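Glutaryl-CoA dehydrogenase (Mycobacterium smegmatis, PDB 3SF6) belongs to the acyl-CoA dehydrogenase family of flavoproteins and holds dihydroflavine-adenine dinucleotide in a pocket within a four-chain assembly. Local coordinates at residues G19-L23 with I24-A28; K313-L316 with L317-L321; L30-E33 with E34-I37. One frame throughout, in Å; residues are numbered along the deposited sequence.

Interaction 1: residues G19-L23 with I24-A28; sequences GADDL and IGINA. With EDO (1,2-ethanediol), chain O.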
ATOM      1  N   GLY A  19      -2.527  -4.804  26.251  1.00 18.57           N
ATOM      2  CA  GLY A  19      -3.054  -5.599  25.116  1.00 16.00           C
ATOM      3  C   GLY A  19      -3.872  -4.739  24.145  1.00 14.65           C
ATOM      4  O   GLY A  19      -4.243  -3.608  24.483  1.00 13.99           O
ATOM      5  N   ALA A  20      -4.190  -5.269  22.964  1.00 13.26           N
ATOM      6  CA  ALA A  20      -4.890  -4.480  21.956  1.00 12.98           C
ATOM      7  C   ALA A  20      -6.297  -4.099  22.409  1.00 11.85           C
ATOM      8  O   ALA A  20      -6.715  -2.945  22.267  1.00 10.64           O
ATOM      9  CB  ALA A  20      -4.982  -5.228  20.619  1.00 13.79           C
ATOM     10  N   ASP A  21      -7.043  -5.058  22.944  1.00 10.87           N
ATOM     11  CA  ASP A  21      -8.413  -4.739  23.404  1.00 11.11           C
ATOM     12  C   ASP A  21      -8.388  -3.669  24.513  1.00 11.11           C
ATOM     13  O   ASP A  21      -9.264  -2.824  24.561  1.00 12.54           O
ATOM     14  CB  ASP A  21      -9.183  -5.963  23.922  1.00 10.43           C
ATOM     15  CG  ASP A  21      -9.700  -6.885  22.806  1.00 13.58           C
ATOM     16  OD1 ASP A  21      -9.227  -6.824  21.666  1.00 13.00           O
ATOM     17  OD2 ASP A  21     -10.637  -7.691  23.085  1.00 15.25           O
ATOM     18  N   ASP A  22      -7.412  -3.744  25.408  1.00 11.65           N
ATOM     19  CA  ASP A  22      -7.295  -2.791  26.502  1.00 12.73           C
ATOM     20  C   ASP A  22      -6.966  -1.410  25.954  1.00 12.25           C
ATOM     21  O   ASP A  22      -7.575  -0.404  26.370  1.00 12.12           O
ATOM     22  CB  ASP A  22      -6.206  -3.246  27.466  1.00 14.15           C
ATOM     23  CG  ASP A  22      -6.059  -2.312  28.631  1.00 21.16           C
ATOM     24  OD1 ASP A  22      -6.931  -2.326  29.532  1.00 31.13           O
ATOM     25  OD2 ASP A  22      -5.082  -1.576  28.653  1.00 28.23           O
ATOM     26  N   LEU A  23      -6.036  -1.367  24.989  1.00 11.66           N
ATOM     27  CA  LEU A  23      -5.632  -0.099  24.395  1.00 12.24           C
ATOM     28  C   LEU A  23      -6.806   0.528  23.642  1.00 12.51           C
ATOM     29  O   LEU A  23      -7.038   1.752  23.764  1.00 12.99           O
ATOM     30  CB  LEU A  23      -4.402  -0.278  23.483  1.00 11.85           C
ATOM     31  CG  LEU A  23      -3.841   0.986  22.858  1.00 13.29           C
ATOM     32  CD1 LEU A  23      -3.331   1.916  23.901  1.00 11.97           C
ATOM     33  CD2 LEU A  23      -2.672   0.634  21.880  1.00 14.18           C
ATOM     34  N   ILE A  24      -7.567  -0.283  22.911  1.00 12.75           N
ATOM     35  CA  ILE A  24      -8.742   0.210  22.167  1.00 13.15           C
ATOM     36  C   ILE A  24      -9.860   0.614  23.124  1.00 14.73           C
ATOM     37  O   ILE A  24     -10.509   1.663  22.911  1.00 17.12           O
ATOM     38  CB  ILE A  24      -9.197  -0.796  21.114  1.00 12.79           C
ATOM     39  CG1 ILE A  24      -8.108  -0.941  20.053  1.00 14.48           C
ATOM     40  CG2 ILE A  24     -10.517  -0.353  20.445  1.00 15.48           C
ATOM     41  CD1 ILE A  24      -8.142  -2.281  19.333  1.00 16.96           C
ATOM     42  N   GLY A  25     -10.009  -0.122  24.226  1.00 13.54           N
ATOM     43  CA  GLY A  25     -11.055   0.076  25.233  1.00 14.44           C
ATOM     44  C   GLY A  25     -12.389  -0.531  24.845  1.00 15.58           C
ATOM     45  O   GLY A  25     -13.411   0.160  24.812  1.00 19.49           O
ATOM     46  N   ILE A  26     -12.401  -1.815  24.533  1.00 13.24           N
ATOM     47  CA  ILE A  26     -13.594  -2.466  24.003  1.00 13.35           C
ATOM     48  C   ILE A  26     -14.663  -2.744  25.036  1.00 12.99           C
ATOM     49  O   ILE A  26     -15.838  -2.475  24.791  1.00 13.76           O
ATOM     50  CB  ILE A  26     -13.182  -3.741  23.251  1.00 12.98           C
ATOM     51  CG1 ILE A  26     -12.447  -3.294  21.979  1.00 13.92           C
ATOM     52  CG2 ILE A  26     -14.421  -4.646  23.006  1.00 15.34           C
ATOM     53  CD1 ILE A  26     -11.894  -4.426  21.110  1.00 15.90           C
ATOM     54  N   ASN A  27     -14.295  -3.257  26.217  1.00 12.38           N
ATOM     55  CA  ASN A  27     -15.322  -3.631  27.191  1.00 13.64           C
ATOM     56  C   ASN A  27     -16.225  -2.492  27.593  1.00 13.30           C
ATOM     57  O   ASN A  27     -17.406  -2.694  27.845  1.00 13.32           O
ATOM     58  CB  ASN A  27     -14.678  -4.248  28.444  1.00 14.07           C
ATOM     59  CG  ASN A  27     -14.260  -5.661  28.236  1.00 15.76           C
ATOM     60  OD1 ASN A  27     -14.745  -6.357  27.334  1.00 16.79           O
ATOM     61  ND2 ASN A  27     -13.378  -6.148  29.123  1.00 19.00           N
ATOM     62  N   ALA A  28     -15.679  -1.275  27.616  1.00 12.99           N
ATOM     63  CA  ALA A  28     -16.430  -0.124  28.039  1.00 14.32           C
ATOM     64  C   ALA A  28     -17.522   0.302  27.057  1.00 13.14           C
ATOM     65  O   ALA A  28     -18.453   1.024  27.445  1.00 14.13           O
ATOM     66  CB  ALA A  28     -15.462   1.075  28.368  1.00 15.28           C
TER
HETATM   67  C1  EDO O 413     -13.094  -8.446  20.782  1.00 17.25           C
HETATM   68  O1  EDO O 413     -12.082  -9.037  21.537  1.00 12.37           O
HETATM   69  C2  EDO O 413     -14.268  -8.076  21.721  1.00 17.65           C
HETATM   70  O2  EDO O 413     -14.909  -9.239  22.250  1.00 18.53           O
HETATM   71  O   HOH W   1     -11.543  -4.316  26.567  1.00 18.98           O
HETATM   72  O   HOH W   2     -12.429  -7.180  25.240  1.00 23.17           O

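Interaction 2: residues K313-L316 with L317-L321; sequences KGFL and LALHL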
ATOM      1  N   LYS A 313     -10.028  -0.101  14.349  1.00  4.50           N
ATOM      2  CA  LYS A 313     -10.941   0.555  13.410  1.00  4.95           C
ATOM      3  C   LYS A 313     -11.978  -0.435  12.918  1.00  4.68           C
ATOM      4  O   LYS A 313     -13.158  -0.087  12.753  1.00  4.73           O
ATOM      5  CB  LYS A 313     -10.141   1.110  12.219  1.00  4.80           C
ATOM      6  CG  LYS A 313      -9.203   2.273  12.571  1.00  6.14           C
ATOM      7  CD  LYS A 313      -8.020   2.457  11.575  1.00 12.41           C
ATOM      8  CE  LYS A 313      -8.418   2.713  10.266  1.00 14.08           C
ATOM      9  NZ  LYS A 313      -7.277   2.856   9.238  1.00  5.51           N
ATOM     10  N   GLY A 314     -11.547  -1.664  12.627  1.00  4.58           N
ATOM     11  CA  GLY A 314     -12.465  -2.695  12.159  1.00  4.95           C
ATOM     12  C   GLY A 314     -13.501  -3.086  13.185  1.00  4.61           C
ATOM     13  O   GLY A 314     -14.689  -3.248  12.871  1.00  4.43           O
ATOM     14  N   PHE A 315     -13.073  -3.195  14.447  1.00  4.71           N
ATOM     15  CA  PHE A 315     -13.992  -3.466  15.542  1.00  4.82           C
ATOM     16  C   PHE A 315     -14.993  -2.316  15.731  1.00  5.08           C
ATOM     17  O   PHE A 315     -16.187  -2.551  15.891  1.00  4.81           O
ATOM     18  CB  PHE A 315     -13.253  -3.767  16.854  1.00  5.48           C
ATOM     19  CG  PHE A 315     -14.197  -4.114  17.953  1.00  7.40           C
ATOM     20  CD1 PHE A 315     -14.688  -5.393  18.026  1.00  9.19           C
ATOM     21  CD2 PHE A 315     -14.709  -3.160  18.788  1.00  9.43           C
ATOM     22  CE1 PHE A 315     -15.638  -5.731  18.975  1.00 10.89           C
ATOM     23  CE2 PHE A 315     -15.693  -3.495  19.713  1.00 10.20           C
ATOM     24  CZ  PHE A 315     -16.141  -4.769  19.788  1.00 10.03           C
ATOM     25  N   LEU A 316     -14.516  -1.063  15.734  1.00  4.45           N
ATOM     26  CA  LEU A 316     -15.430   0.077  15.904  1.00  4.72           C
ATOM     27  C   LEU A 316     -16.441   0.115  14.735  1.00  5.25           C
ATOM     28  O   LEU A 316     -17.632   0.448  14.952  1.00  5.83           O
ATOM     29  CB  LEU A 316     -14.663   1.392  16.035  1.00  5.47           C
ATOM     30  CG  LEU A 316     -13.797   1.476  17.308  1.00  5.14           C
ATOM     31  CD1 LEU A 316     -12.966   2.765  17.246  1.00  6.26           C
ATOM     32  CD2 LEU A 316     -14.648   1.484  18.562  1.00  5.60           C
ATOM     33  N   LEU A 317     -15.987  -0.210  13.526  1.00  5.50           N
ATOM     34  CA  LEU A 317     -16.912  -0.288  12.367  1.00  4.95           C
ATOM     35  C   LEU A 317     -17.933  -1.377  12.562  1.00  4.60           C
ATOM     36  O   LEU A 317     -19.133  -1.163  12.347  1.00  4.84           O
ATOM     37  CB  LEU A 317     -16.122  -0.545  11.098  1.00  4.98           C
ATOM     38  CG  LEU A 317     -16.901  -0.643   9.802  1.00  5.63           C
ATOM     39  CD1 LEU A 317     -17.723   0.623   9.482  1.00  8.64           C
ATOM     40  CD2 LEU A 317     -15.927  -0.900   8.618  1.00  6.93           C
ATOM     41  N   ALA A 318     -17.476  -2.558  12.942  1.00  4.48           N
ATOM     42  CA  ALA A 318     -18.401  -3.678  13.209  1.00  4.84           C
ATOM     43  C   ALA A 318     -19.449  -3.327  14.286  1.00  5.16           C
ATOM     44  O   ALA A 318     -20.644  -3.546  14.109  1.00  5.20           O
ATOM     45  CB  ALA A 318     -17.592  -4.940  13.661  1.00  4.86           C
ATOM     46  N   LEU A 319     -18.974  -2.772  15.389  1.00  4.80           N
ATOM     47  CA  LEU A 319     -19.879  -2.395  16.482  1.00  5.79           C
ATOM     48  C   LEU A 319     -20.912  -1.350  16.017  1.00  5.61           C
ATOM     49  O   LEU A 319     -22.105  -1.441  16.339  1.00  6.62           O
ATOM     50  CB  LEU A 319     -19.080  -1.862  17.663  1.00  7.00           C
ATOM     51  CG  LEU A 319     -19.902  -1.582  18.923  1.00  8.94           C
ATOM     52  CD1 LEU A 319     -20.708  -2.800  19.398  1.00 12.06           C
ATOM     53  CD2 LEU A 319     -18.906  -1.089  20.050  1.00 14.12           C
ATOM     54  N   HIS A 320     -20.458  -0.354  15.294  1.00  5.77           N
ATOM     55  CA  HIS A 320     -21.340   0.663  14.733  1.00  5.72           C
ATOM     56  C   HIS A 320     -22.431   0.037  13.860  1.00  5.19           C
ATOM     57  O   HIS A 320     -23.610   0.335  13.992  1.00  6.40           O
ATOM     58  CB  HIS A 320     -20.497   1.669  13.914  1.00  5.90           C
ATOM     59  CG  HIS A 320     -21.299   2.735  13.266  1.00  8.71           C
ATOM     60  ND1 HIS A 320     -21.921   3.713  14.005  1.00 13.44           N
ATOM     61  CD2 HIS A 320     -21.529   3.033  11.967  1.00  8.59           C
ATOM     62  CE1 HIS A 320     -22.541   4.552  13.177  1.00 14.88           C
ATOM     63  NE2 HIS A 320     -22.317   4.161  11.938  1.00 11.38           N
ATOM     64  N   LEU A 321     -22.019  -0.883  12.998  1.00  6.16           N
ATOM     65  CA  LEU A 321     -22.977  -1.553  12.118  1.00  5.63           C
ATOM     66  C   LEU A 321     -23.955  -2.407  12.932  1.00  5.26           C
ATOM     67  O   LEU A 321     -25.149  -2.460  12.627  1.00  6.81           O
ATOM     68  CB  LEU A 321     -22.268  -2.398  11.060  1.00  6.23           C
ATOM     69  CG  LEU A 321     -21.415  -1.649  10.040  1.00  7.38           C
ATOM     70  CD1 LEU A 321     -20.465  -2.653   9.283  1.00  7.91           C
ATOM     71  CD2 LEU A 321     -22.269  -0.759   9.060  1.00 11.13           C
TER

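Interaction 3: residues L30-E33 with E34-I37; sequences LSAE and EREI. With SO4 (sulfate ion), chain S.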
ATOM      1  N   LEU A  30     -19.419  -2.061  25.413  1.00  8.45           N
ATOM      2  CA  LEU A  30     -20.338  -3.201  25.417  1.00  8.44           C
ATOM      3  C   LEU A  30     -21.127  -3.227  26.709  1.00  8.28           C
ATOM      4  O   LEU A  30     -20.724  -2.608  27.717  1.00  9.31           O
ATOM      5  CB  LEU A  30     -19.566  -4.506  25.279  1.00  8.11           C
ATOM      6  CG  LEU A  30     -18.658  -4.606  24.043  1.00  7.98           C
ATOM      7  CD1 LEU A  30     -17.898  -5.930  24.096  1.00  8.85           C
ATOM      8  CD2 LEU A  30     -19.451  -4.493  22.749  1.00  7.80           C
ATOM      9  N   SER A  31     -22.267  -3.905  26.678  1.00  7.90           N
ATOM     10  CA  SER A  31     -23.060  -4.133  27.875  1.00  7.91           C
ATOM     11  C   SER A  31     -22.586  -5.386  28.599  1.00  8.19           C
ATOM     12  O   SER A  31     -21.907  -6.247  28.010  1.00  7.99           O
ATOM     13  CB  SER A  31     -24.521  -4.276  27.510  1.00  8.98           C
ATOM     14  OG  SER A  31     -24.758  -5.477  26.835  1.00  8.29           O
ATOM     15  N   ALA A  32     -23.023  -5.524  29.850  1.00  8.17           N
ATOM     16  CA  ALA A  32     -22.714  -6.731  30.637  1.00  8.83           C
ATOM     17  C   ALA A  32     -23.320  -7.974  29.961  1.00  8.43           C
ATOM     18  O   ALA A  32     -22.683  -9.034  29.940  1.00  9.07           O
ATOM     19  CB  ALA A  32     -23.237  -6.568  32.077  1.00  8.36           C
ATOM     20  N   GLU A  33     -24.525  -7.846  29.386  1.00  9.15           N
ATOM     21  CA  GLU A  33     -25.167  -8.952  28.671  1.00  9.28           C
ATOM     22  C   GLU A  33     -24.355  -9.385  27.467  1.00  8.96           C
ATOM     23  O   GLU A  33     -24.240 -10.569  27.160  1.00  9.18           O
ATOM     24  CB  GLU A  33     -26.581  -8.551  28.220  1.00 10.02           C
ATOM     25  CG  GLU A  33     -27.571  -8.376  29.368  1.00 13.53           C
ATOM     26  CD  GLU A  33     -27.540  -7.026  30.088  1.00 16.40           C
ATOM     27  OE1 GLU A  33     -26.727  -6.100  29.784  1.00 15.19           O
ATOM     28  OE2 GLU A  33     -28.411  -6.882  31.007  1.00 17.80           O
ATOM     29  N   GLU A  34     -23.862  -8.414  26.717  1.00  7.98           N
ATOM     30  CA  GLU A  34     -23.024  -8.662  25.553  1.00  7.10           C
ATOM     31  C   GLU A  34     -21.685  -9.311  25.933  1.00  7.11           C
ATOM     32  O   GLU A  34     -21.267 -10.276  25.318  1.00  7.19           O
ATOM     33  CB  GLU A  34     -22.775  -7.367  24.808  1.00  6.44           C
ATOM     34  CG  GLU A  34     -24.012  -6.814  24.112  1.00  7.66           C
ATOM     35  CD  GLU A  34     -23.947  -5.355  23.729  1.00  8.09           C
ATOM     36  OE1 GLU A  34     -22.937  -4.640  23.998  1.00  7.59           O
ATOM     37  OE2 GLU A  34     -24.965  -4.900  23.151  1.00 10.17           O
ATOM     38  N   ARG A  35     -21.043  -8.788  26.973  1.00  7.26           N
ATOM     39  CA  ARG A  35     -19.799  -9.338  27.449  1.00  7.30           C
ATOM     40  C   ARG A  35     -19.993 -10.782  27.951  1.00  6.89           C
ATOM     41  O   ARG A  35     -19.133 -11.654  27.736  1.00  7.77           O
ATOM     42  CB  ARG A  35     -19.150  -8.455  28.529  1.00  8.29           C
ATOM     43  CG  ARG A  35     -18.671  -7.087  28.038  1.00  8.45           C
ATOM     44  CD  ARG A  35     -17.827  -6.371  29.057  1.00 10.40           C
ATOM     45  NE  ARG A  35     -18.528  -6.168  30.323  1.00  8.67           N
ATOM     46  CZ  ARG A  35     -19.336  -5.163  30.633  1.00 10.84           C
ATOM     47  NH1 ARG A  35     -19.526  -4.136  29.787  1.00  9.83           N
ATOM     48  NH2 ARG A  35     -19.937  -5.173  31.811  1.00 10.40           N
ATOM     49  N   GLU A  36     -21.099 -11.052  28.642  1.00  7.48           N
ATOM     50  CA  GLU A  36     -21.389 -12.412  29.088  1.00  7.54           C
ATOM     51  C   GLU A  36     -21.509 -13.412  27.936  1.00  7.14           C
ATOM     52  O   GLU A  36     -20.919 -14.491  27.960  1.00  6.83           O
ATOM     53  CB  GLU A  36     -22.665 -12.446  29.923  1.00  8.37           C
ATOM     54  CG  GLU A  36     -23.020 -13.799  30.448  1.00 10.23           C
ATOM     55  CD  GLU A  36     -24.153 -13.856  31.436  1.00 12.11           C
ATOM     56  OE1 GLU A  36     -24.497 -12.859  32.090  1.00 10.81           O
ATOM     57  OE2 GLU A  36     -24.687 -14.979  31.562  1.00 15.33           O
ATOM     58  N   ILE A  37     -22.216 -13.039  26.876  1.00  7.19           N
ATOM     59  CA  ILE A  37     -22.364 -13.923  25.722  1.00  7.56           C
ATOM     60  C   ILE A  37     -20.993 -14.160  25.075  1.00  7.86           C
ATOM     61  O   ILE A  37     -20.596 -15.300  24.766  1.00  7.50           O
ATOM     62  CB  ILE A  37     -23.419 -13.364  24.727  1.00  7.15           C
ATOM     63  CG1 ILE A  37     -24.836 -13.614  25.254  1.00  8.76           C
ATOM     64  CG2 ILE A  37     -23.243 -13.990  23.324  1.00  9.32           C
ATOM     65  CD1 ILE A  37     -25.909 -12.797  24.576  1.00 10.07           C
TER
HETATM   66  S   SO4 S 417     -23.160  -2.346  31.688  1.00 28.98           S
HETATM   67  O1  SO4 S 417     -23.486  -0.912  31.751  1.00 30.89           O
HETATM   68  O2  SO4 S 417     -24.205  -3.172  31.056  1.00 22.77           O
HETATM   69  O3  SO4 S 417     -23.373  -2.680  33.130  1.00 34.18           O
HETATM   70  O4  SO4 S 417     -21.714  -2.540  31.285  1.00 23.62           O

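Interaction 1: residues G19-L23 with I24-A28
With CG beside its backbone N (chi1 -76°), Asp21 brings its carboxylate to the end of the ethyl arm of Ile26, whose own chain runs straight through CG1 (chi2 177°) to present CD1. That methyl comes to 3.6 Å from Asp21 OD1, an oblique van der Waals meeting of a charged end with an apolar one. The chain leaves the helix at Gly25, and Ile26 comes back beside Asp21. Ile24 N to Ala20 O, at 2.9 Å, and Gly25 N to Asp21 O, at 2.8 Å, are both i to i+4 bonds; Ile26 N adds the six-to-one bond of a Schellman motif, reaching Asp21 O at 3.3 Å from the opposite face of its plane. Gly25 is the C-prime residue, and its positive phi of 81° is a conformation that glycine adopts readily for want of a side chain. One bridging water ties Asp21 OD2 to Asn27 OD1. OD2 also bonds a 1,2-ethanediol, probably from the crystallisation liquor, and OD1 bonds Tyr311 of helix 298-327, while Leu23 O receives Gln334 of the second subunit. Aspartate thus suits a place beside Tyr311 and water, and the chemistry implies a helix end secured through its backbone.

Interaction 2: residues K313-L316 with L317-L321
Phe315 O receives Leu319 N at 2.8 Å, nearly straight at the hydrogen (169°), the shortest bond in this run of helix. Its neighbours repeat the i to i+4 pattern: Leu317 N bonds Lys313 O, Ala318 N bonds Gly314 O, and His320 N bonds Leu316 O at 3.0 Å. All four amides are satisfied within the helix, as a buried backbone requires. Phe315 and Leu319 share a first torsion, CG opposite the backbone N (-177° and -173°), which lays both side chains on the same side of the helix, one turn apart, where ring atom CE2 and the CD2 methyl meet obliquely at 4.0 Å. Their apolar bulk suits a side facing Leu96 and Val92 of helix 91-104. Small residues face other neighbouring helices: Ala318 lies against Phe267 of helix 252-286, and Gly314 offers its carbonyl to Asn342 of helix 332-357. Leu316 and His320 each pack against the other's counterpart in the second subunit. His320 NE2 bonds the carbonyl of Ile24 of the second subunit; Lys313 NZ pairs with Glu310 of its own chain and with Glu310 of the second subunit. Such a helix, largely apolar where it packs inside its own chain, with His320 and Lys313 making polar links to the second subunit, belongs to the all-helical C-terminal domain of acyl-CoA dehydrogenases, whose helices pack as a bundle and take part in joining subunits.

Interaction 3: residues L30-E33 with E34-I37
Ser31 and Glu34 grip each other twice, forming the capping box that starts helix 32-49, and this is the tight part of the contact. Ser31 OG sits between its own backbone N and carbonyl carbon (chi1 70°), which brings it to Glu34 N as acceptor at 3.1 Å. In return Glu34 OE1 takes Ser31 N at 2.9 Å, the donor arriving from above the carboxylate plane, 53° out of it. Serine suits the N-cap because its short hydroxyl can replace the carbonyl that a first-turn amide lacks; glutamate, three residues on, is long enough to reach back. Leu30 packs beside the box, its CB 3.6 Å from Glu34 OE1 and 3.9 Å from the Arg35 CG methylene. By contrast, the side of Ala32, Glu33 and Glu36 is exposed; Glu33, bent at chi2, and the extended Glu36 lie there. At its border Arg35 bends at chi3 (-58°) and folds its guanidinium back over the first turn, where Ala32 CA lies over one face, 3.4 Å from the guanidinium plane and toward its rim. At its edge NH1 and NH2 both donate to O4 of a sulfate ion, NH1 at 3.1 Å and bonded also to the carbonyl of Asn27, while Ala32 N gives its hydrogen to sulfate O2 at 2.9 Å. An anion there would probably also be favoured by the helix N-terminus, although this sulfate probably came from the crystallisation liquor. On the inner side, Leu30 and Glu34 lie against Leu96 of helix 91-104, Ile37 touches Ala93 of that helix, and Glu34 OE2 forms a salt bridge to Arg323 of helix 298-327.

Along the chain, interaction 1 comes first, closing helix 20-24; interaction 3 follows directly, opening helix 32-49; and interaction 2 lies far later, within helix 298-327. Their centres nevertheless stand only about 13 to 16 Å apart, all on one side of the chain's centre. Ile26 packs on Phe315, linking interactions 1 and 2, and Leu30 packs on Leu319, linking 2 and 3, while a probable hydrogen bond from Arg35 to the carbonyl of Asn27 joins 1 and 3. The N-terminal segment is thereby laid along a helix of the C-terminal domain. Interactions 1 and 2 also touch the second subunit, so this region contributes to the assembly as well as to the chain's own fold.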